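Local coordinates for protein S100-A5 (Homo sapiens, PDB 6WN7) that binds calcium, zinc and copper ions as a homodimeric EF-hand protein of the S100 family, with calcium and copper competing for the same sites, at residues L30-K42 with I55-E69. The protein carries 2 engineered substitutions. Numbering follows the deposited sequence.
Sequences LTLSRKELKELIK and IDDLMKSLDKNSDQE. With CA (calcium ion), chain L; CA (calcium ion), chain K.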
loop_
_atom_site.group_PDB
_atom_site.type_symbol
_atom_site.label_atom_id
_atom_site.label_comp_id
_atom_site.label_asym_id
_atom_site.label_seq_id
_atom_site.Cartn_x
_atom_site.Cartn_y
_atom_site.Cartn_z
ATOM N N LEU B 30 3.979 -10.044 15.294
ATOM C CA LEU B 30 2.976 -9.380 14.473
ATOM C C LEU B 30 3.125 -7.865 14.456
ATOM O O LEU B 30 2.294 -7.180 13.852
ATOM C CB LEU B 30 1.565 -9.718 14.978
ATOM C CG LEU B 30 1.158 -11.182 15.056
ATOM C CD1 LEU B 30 -0.225 -11.373 15.612
ATOM C CD2 LEU B 30 1.253 -11.816 13.691
ATOM N N THR B 31 4.135 -7.321 15.125
ATOM C CA THR B 31 4.333 -5.885 15.189
ATOM C C THR B 31 5.817 -5.587 15.027
ATOM O O THR B 31 6.666 -6.404 15.379
ATOM C CB THR B 31 3.811 -5.268 16.507
ATOM O OG1 THR B 31 4.374 -5.947 17.624
ATOM C CG2 THR B 31 2.309 -5.353 16.614
ATOM N N LEU B 32 6.107 -4.404 14.494
ATOM C CA LEU B 32 7.468 -3.917 14.344
ATOM C C LEU B 32 7.854 -3.069 15.548
ATOM O O LEU B 32 7.211 -2.066 15.840
ATOM C CB LEU B 32 7.577 -3.028 13.109
ATOM C CG LEU B 32 7.319 -3.630 11.745
ATOM C CD1 LEU B 32 6.957 -2.555 10.798
ATOM C CD2 LEU B 32 8.531 -4.336 11.254
ATOM N N SER B 33 8.920 -3.450 16.218
ATOM C CA SER B 33 9.528 -2.569 17.186
ATOM C C SER B 33 10.195 -1.395 16.457
ATOM O O SER B 33 10.253 -1.339 15.227
ATOM C CB SER B 33 10.541 -3.359 18.011
ATOM O OG SER B 33 11.615 -3.836 17.209
ATOM N N ARG B 34 10.694 -0.433 17.230
ATOM C CA ARG B 34 11.469 0.629 16.624
ATOM C C ARG B 34 12.697 0.063 15.921
ATOM O O ARG B 34 13.026 0.491 14.817
ATOM C CB ARG B 34 11.854 1.664 17.669
ATOM C CG ARG B 34 12.379 2.975 17.052
ATOM C CD ARG B 34 12.947 3.921 18.116
ATOM N NE ARG B 34 13.798 4.975 17.562
ATOM C CZ ARG B 34 15.079 4.821 17.231
ATOM N NH1 ARG B 34 15.763 5.843 16.737
ATOM N NH2 ARG B 34 15.681 3.649 17.387
ATOM N N LYS B 35 13.374 -0.918 16.528
ATOM C CA LYS B 35 14.495 -1.574 15.854
ATOM C C LYS B 35 14.064 -2.206 14.534
ATOM O O LYS B 35 14.730 -2.074 13.505
ATOM C CB LYS B 35 15.050 -2.690 16.738
ATOM N N GLU B 36 12.950 -2.918 14.533
ATOM C CA GLU B 36 12.541 -3.631 13.340
ATOM C C GLU B 36 12.113 -2.669 12.242
ATOM O O GLU B 36 12.373 -2.917 11.061
ATOM C CB GLU B 36 11.445 -4.616 13.729
ATOM C CG GLU B 36 11.906 -5.728 14.701
ATOM C CD GLU B 36 10.728 -6.558 15.241
ATOM O OE1 GLU B 36 9.618 -6.039 15.259
ATOM O OE2 GLU B 36 10.894 -7.704 15.663
ATOM N N LEU B 37 11.474 -1.561 12.609
ATOM C CA LEU B 37 11.070 -0.573 11.616
ATOM C C LEU B 37 12.284 0.077 10.965
ATOM O O LEU B 37 12.333 0.249 9.741
ATOM C CB LEU B 37 10.203 0.474 12.298
ATOM C CG LEU B 37 9.716 1.547 11.335
ATOM C CD1 LEU B 37 8.675 0.975 10.381
ATOM C CD2 LEU B 37 9.185 2.725 12.084
ATOM N N LYS B 38 13.280 0.431 11.766
ATOM C CA LYS B 38 14.497 1.021 11.223
ATOM C C LYS B 38 15.227 0.053 10.301
ATOM O O LYS B 38 15.762 0.463 9.263
ATOM C CB LYS B 38 15.376 1.485 12.390
ATOM C CG LYS B 38 16.745 1.985 12.031
ATOM C CD LYS B 38 17.500 2.392 13.299
ATOM C CE LYS B 38 18.892 1.763 13.358
ATOM N NZ LYS B 38 19.791 2.307 14.439
ATOM N N GLU B 39 15.257 -1.232 10.646
ATOM C CA GLU B 39 15.929 -2.202 9.780
ATOM C C GLU B 39 15.147 -2.454 8.498
ATOM O O GLU B 39 15.737 -2.618 7.428
ATOM C CB GLU B 39 16.151 -3.520 10.521
ATOM C CG GLU B 39 16.936 -4.580 9.725
ATOM C CD GLU B 39 18.346 -4.138 9.254
ATOM O OE1 GLU B 39 19.004 -4.937 8.547
ATOM O OE2 GLU B 39 18.802 -3.015 9.588
ATOM N N LEU B 40 13.822 -2.524 8.584
ATOM C CA LEU B 40 13.012 -2.587 7.378
ATOM C C LEU B 40 13.349 -1.426 6.446
ATOM O O LEU B 40 13.640 -1.623 5.263
ATOM C CB LEU B 40 11.533 -2.590 7.781
ATOM C CG LEU B 40 10.480 -2.776 6.691
ATOM C CD1 LEU B 40 9.170 -3.338 7.219
ATOM C CD2 LEU B 40 10.205 -1.439 5.984
ATOM N N ILE B 41 13.324 -0.198 6.965
ATOM C CA ILE B 41 13.552 0.959 6.105
ATOM C C ILE B 41 14.953 0.914 5.530
ATOM O O ILE B 41 15.160 1.205 4.350
ATOM C CB ILE B 41 13.297 2.257 6.885
ATOM C CG1 ILE B 41 11.827 2.356 7.256
ATOM C CG2 ILE B 41 13.709 3.445 6.069
ATOM C CD1 ILE B 41 11.529 3.450 8.190
ATOM N N LYS B 42 15.935 0.554 6.353
ATOM C CA LYS B 42 17.308 0.518 5.884
ATOM C C LYS B 42 17.453 -0.435 4.708
ATOM O O LYS B 42 18.062 -0.096 3.693
ATOM C CB LYS B 42 18.229 0.108 7.032
ATOM N N ILE B 55 13.604 8.512 12.714
ATOM C CA ILE B 55 12.954 7.278 13.134
ATOM C C ILE B 55 12.039 7.532 14.326
ATOM O O ILE B 55 10.931 6.984 14.412
ATOM C CB ILE B 55 14.022 6.220 13.471
ATOM C CG1 ILE B 55 14.875 5.891 12.254
ATOM C CG2 ILE B 55 13.353 4.955 14.063
ATOM C CD1 ILE B 55 14.240 4.896 11.351
ATOM N N ASP B 56 12.514 8.331 15.287
ATOM C CA ASP B 56 11.687 8.705 16.427
ATOM C C ASP B 56 10.379 9.322 15.956
ATOM O O ASP B 56 9.299 8.958 16.417
ATOM C CB ASP B 56 12.407 9.740 17.298
ATOM C CG ASP B 56 13.723 9.254 17.853
ATOM O OD1 ASP B 56 14.099 8.094 17.620
ATOM O OD2 ASP B 56 14.389 10.056 18.533
ATOM N N ASP B 57 10.471 10.299 15.066
ATOM C CA ASP B 57 9.296 11.062 14.701
ATOM C C ASP B 57 8.316 10.195 13.928
ATOM O O ASP B 57 7.107 10.282 14.142
ATOM C CB ASP B 57 9.724 12.287 13.881
ATOM C CG ASP B 57 10.691 13.241 14.645
ATOM O OD1 ASP B 57 11.187 12.918 15.735
ATOM O OD2 ASP B 57 10.955 14.336 14.138
ATOM N N LEU B 58 8.821 9.356 13.021
ATOM C CA LEU B 58 7.953 8.472 12.250
ATOM C C LEU B 58 7.341 7.389 13.138
ATOM O O LEU B 58 6.153 7.082 13.022
ATOM C CB LEU B 58 8.753 7.849 11.116
ATOM C CG LEU B 58 8.019 6.837 10.238
ATOM C CD1 LEU B 58 7.065 7.581 9.346
ATOM C CD2 LEU B 58 8.998 6.021 9.435
ATOM N N MET B 59 8.097 6.930 14.084
ATOM C CA MET B 59 7.604 5.974 15.047
ATOM C C MET B 59 6.390 6.552 15.847
ATOM O O MET B 59 5.309 5.973 16.024
ATOM C CB MET B 59 8.713 5.462 16.035
ATOM C CG MET B 59 8.277 4.406 16.999
ATOM S SD MET B 59 8.131 2.747 16.278
ATOM C CE MET B 59 7.159 1.972 17.557
ATOM N N LYS B 60 6.618 7.732 16.371
ATOM C CA LYS B 60 5.570 8.393 17.143
ATOM C C LYS B 60 4.370 8.773 16.289
ATOM O O LYS B 60 3.241 8.791 16.793
ATOM C CB LYS B 60 6.122 9.653 17.813
ATOM N N SER B 61 4.575 9.082 15.011
ATOM C CA SER B 61 3.436 9.413 14.159
ATOM C C SER B 61 2.603 8.178 13.796
ATOM O O SER B 61 1.384 8.285 13.617
ATOM C CB SER B 61 3.918 10.118 12.898
ATOM O OG SER B 61 5.156 9.603 12.508
ATOM N N LEU B 62 3.233 7.008 13.700
ATOM C CA LEU B 62 2.565 5.791 13.269
ATOM C C LEU B 62 1.928 5.048 14.417
ATOM O O LEU B 62 0.935 4.350 14.212
ATOM C CB LEU B 62 3.575 4.838 12.622
ATOM C CG LEU B 62 4.295 5.307 11.360
ATOM C CD1 LEU B 62 5.450 4.392 11.042
ATOM C CD2 LEU B 62 3.326 5.384 10.186
ATOM N N ASP B 63 2.465 5.207 15.622
ATOM C CA ASP B 63 2.086 4.388 16.771
ATOM C C ASP B 63 0.889 5.008 17.491
ATOM O O ASP B 63 0.981 5.529 18.606
ATOM C CB ASP B 63 3.272 4.203 17.704
ATOM C CG ASP B 63 2.996 3.215 18.801
ATOM O OD1 ASP B 63 2.012 2.475 18.680
ATOM O OD2 ASP B 63 3.756 3.168 19.793
ATOM N N LYS B 64 -0.274 4.868 16.846
ATOM C CA LYS B 64 -1.488 5.540 17.295
ATOM C C LYS B 64 -2.012 5.039 18.639
ATOM O O LYS B 64 -2.844 5.723 19.247
ATOM C CB LYS B 64 -2.577 5.380 16.232
ATOM C CG LYS B 64 -2.313 6.111 14.964
ATOM C CD LYS B 64 -3.152 7.319 14.878
ATOM C CE LYS B 64 -2.316 8.469 14.362
ATOM N NZ LYS B 64 -3.083 9.740 14.277
ATOM N N ASN B 65 -1.564 3.882 19.122
ATOM C CA ASN B 65 -1.977 3.376 20.426
ATOM C C ASN B 65 -0.862 3.406 21.468
ATOM O O ASN B 65 -1.036 2.843 22.560
ATOM C CB ASN B 65 -2.538 1.964 20.298
ATOM C CG ASN B 65 -1.494 0.971 19.912
ATOM O OD1 ASN B 65 -0.526 1.310 19.262
ATOM N ND2 ASN B 65 -1.672 -0.264 20.333
ATOM N N SER B 66 0.287 4.007 21.135
ATOM C CA SER B 66 1.402 4.242 22.061
ATOM C C SER B 66 1.877 2.967 22.758
ATOM O O SER B 66 2.235 2.967 23.941
ATOM C CB SER B 66 1.060 5.358 23.048
ATOM O OG SER B 66 0.995 6.620 22.381
ATOM N N ASP B 67 2.023 1.870 22.027
ATOM C CA ASP B 67 2.477 0.640 22.655
ATOM C C ASP B 67 3.956 0.463 22.219
ATOM O O ASP B 67 4.527 -0.460 22.597
ATOM C CB ASP B 67 1.606 -0.616 22.285
ATOM C CG ASP B 67 1.483 -0.841 20.735
ATOM O OD1 ASP B 67 1.964 -0.040 20.027
ATOM O OD2 ASP B 67 0.883 -1.786 20.342
ATOM N N GLN B 68 4.492 1.383 21.396
ATOM C CA GLN B 68 5.866 1.347 20.896
ATOM C C GLN B 68 6.087 0.223 19.892
ATOM O O GLN B 68 7.220 -0.214 19.665
ATOM C CB GLN B 68 6.899 1.322 22.026
ATOM C CG GLN B 68 7.127 2.698 22.683
ATOM C CD GLN B 68 5.883 3.233 23.383
ATOM O OE1 GLN B 68 5.398 2.648 24.352
ATOM N NE2 GLN B 68 5.361 4.340 22.887
ATOM N N GLU B 69 5.013 -0.228 19.273
ATOM C CA GLU B 69 5.059 -1.229 18.232
ATOM C C GLU B 69 4.214 -0.713 17.086
ATOM O O GLU B 69 3.220 -0.021 17.302
ATOM C CB GLU B 69 4.451 -2.540 18.710
ATOM C CG GLU B 69 5.091 -3.112 19.939
ATOM C CD GLU B 69 6.359 -3.895 19.644
ATOM O OE1 GLU B 69 7.178 -4.043 20.570
ATOM O OE2 GLU B 69 6.533 -4.361 18.503
HETATM CA CA CA L . 1.105 0.553 17.876
HETATM CA CA CA K . 8.391 -7.737 16.357
HETATM O O HOH W 1 9.831 -0.109 19.993
HETATM O O HOH W 2 0.154 -1.542 17.931
HETATM O O HOH W 3 8.120 -6.241 18.128
#
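Leu37 and Ile41, on the inner side of helix 34-42, meet Leu58, Met59 and Leu62 of helix 55-62 in the apolar half of this contact. Ile41 CD1 and Leu58 CD2 reach each other tip to tip at 3.8 Å, and Phe78 of helix 72-93 touches both side chains. Leu37 CD2 sits among Leu58 CD2, Met59 SD and Leu62 CD1. Met59 runs out anti to its backbone N (chi1 -176°) and then bends at chi2, which brings SD to 4.0 Å from Arg34 CA. Ile55 joins this core to the solvent side: its CD1 lies against Lys38 CB, while CG2 lies over one face of the Arg34 guanidinium, toward its rim. Here the packing gives way to polar groups. The extended Arg34 chain approaches Asp56 side-on, NE (3.1 Å) and NH1 (2.9 Å) both gripping OD1 in a salt bridge with the flat groups 56° apart. Water 1 accepts from Arg34 N and donates to the backbone O of Gln68. Thr31 OG1 donates to Glu69 OE2 at 2.8 Å from above the carboxylate plane, linking the two calcium-binding loops; water 3, a ligand of one calcium ion, donates to the same oxygen. Thr31 O, both Glu36 carboxylate oxygens and the backbone carbonyls of Ser23, Glu26 and Ser28 complete that site. The other ion is held by OD1 of Asp63, Asn65 and Asp67, backbone O of Glu69, water 2 and Glu74. Leu32 shares backbone hydrogen bonds with Ile70. Such an S100-type loop paired with a canonical one beside a hydrophobic core typifies the EF-hands of an S100 subunit.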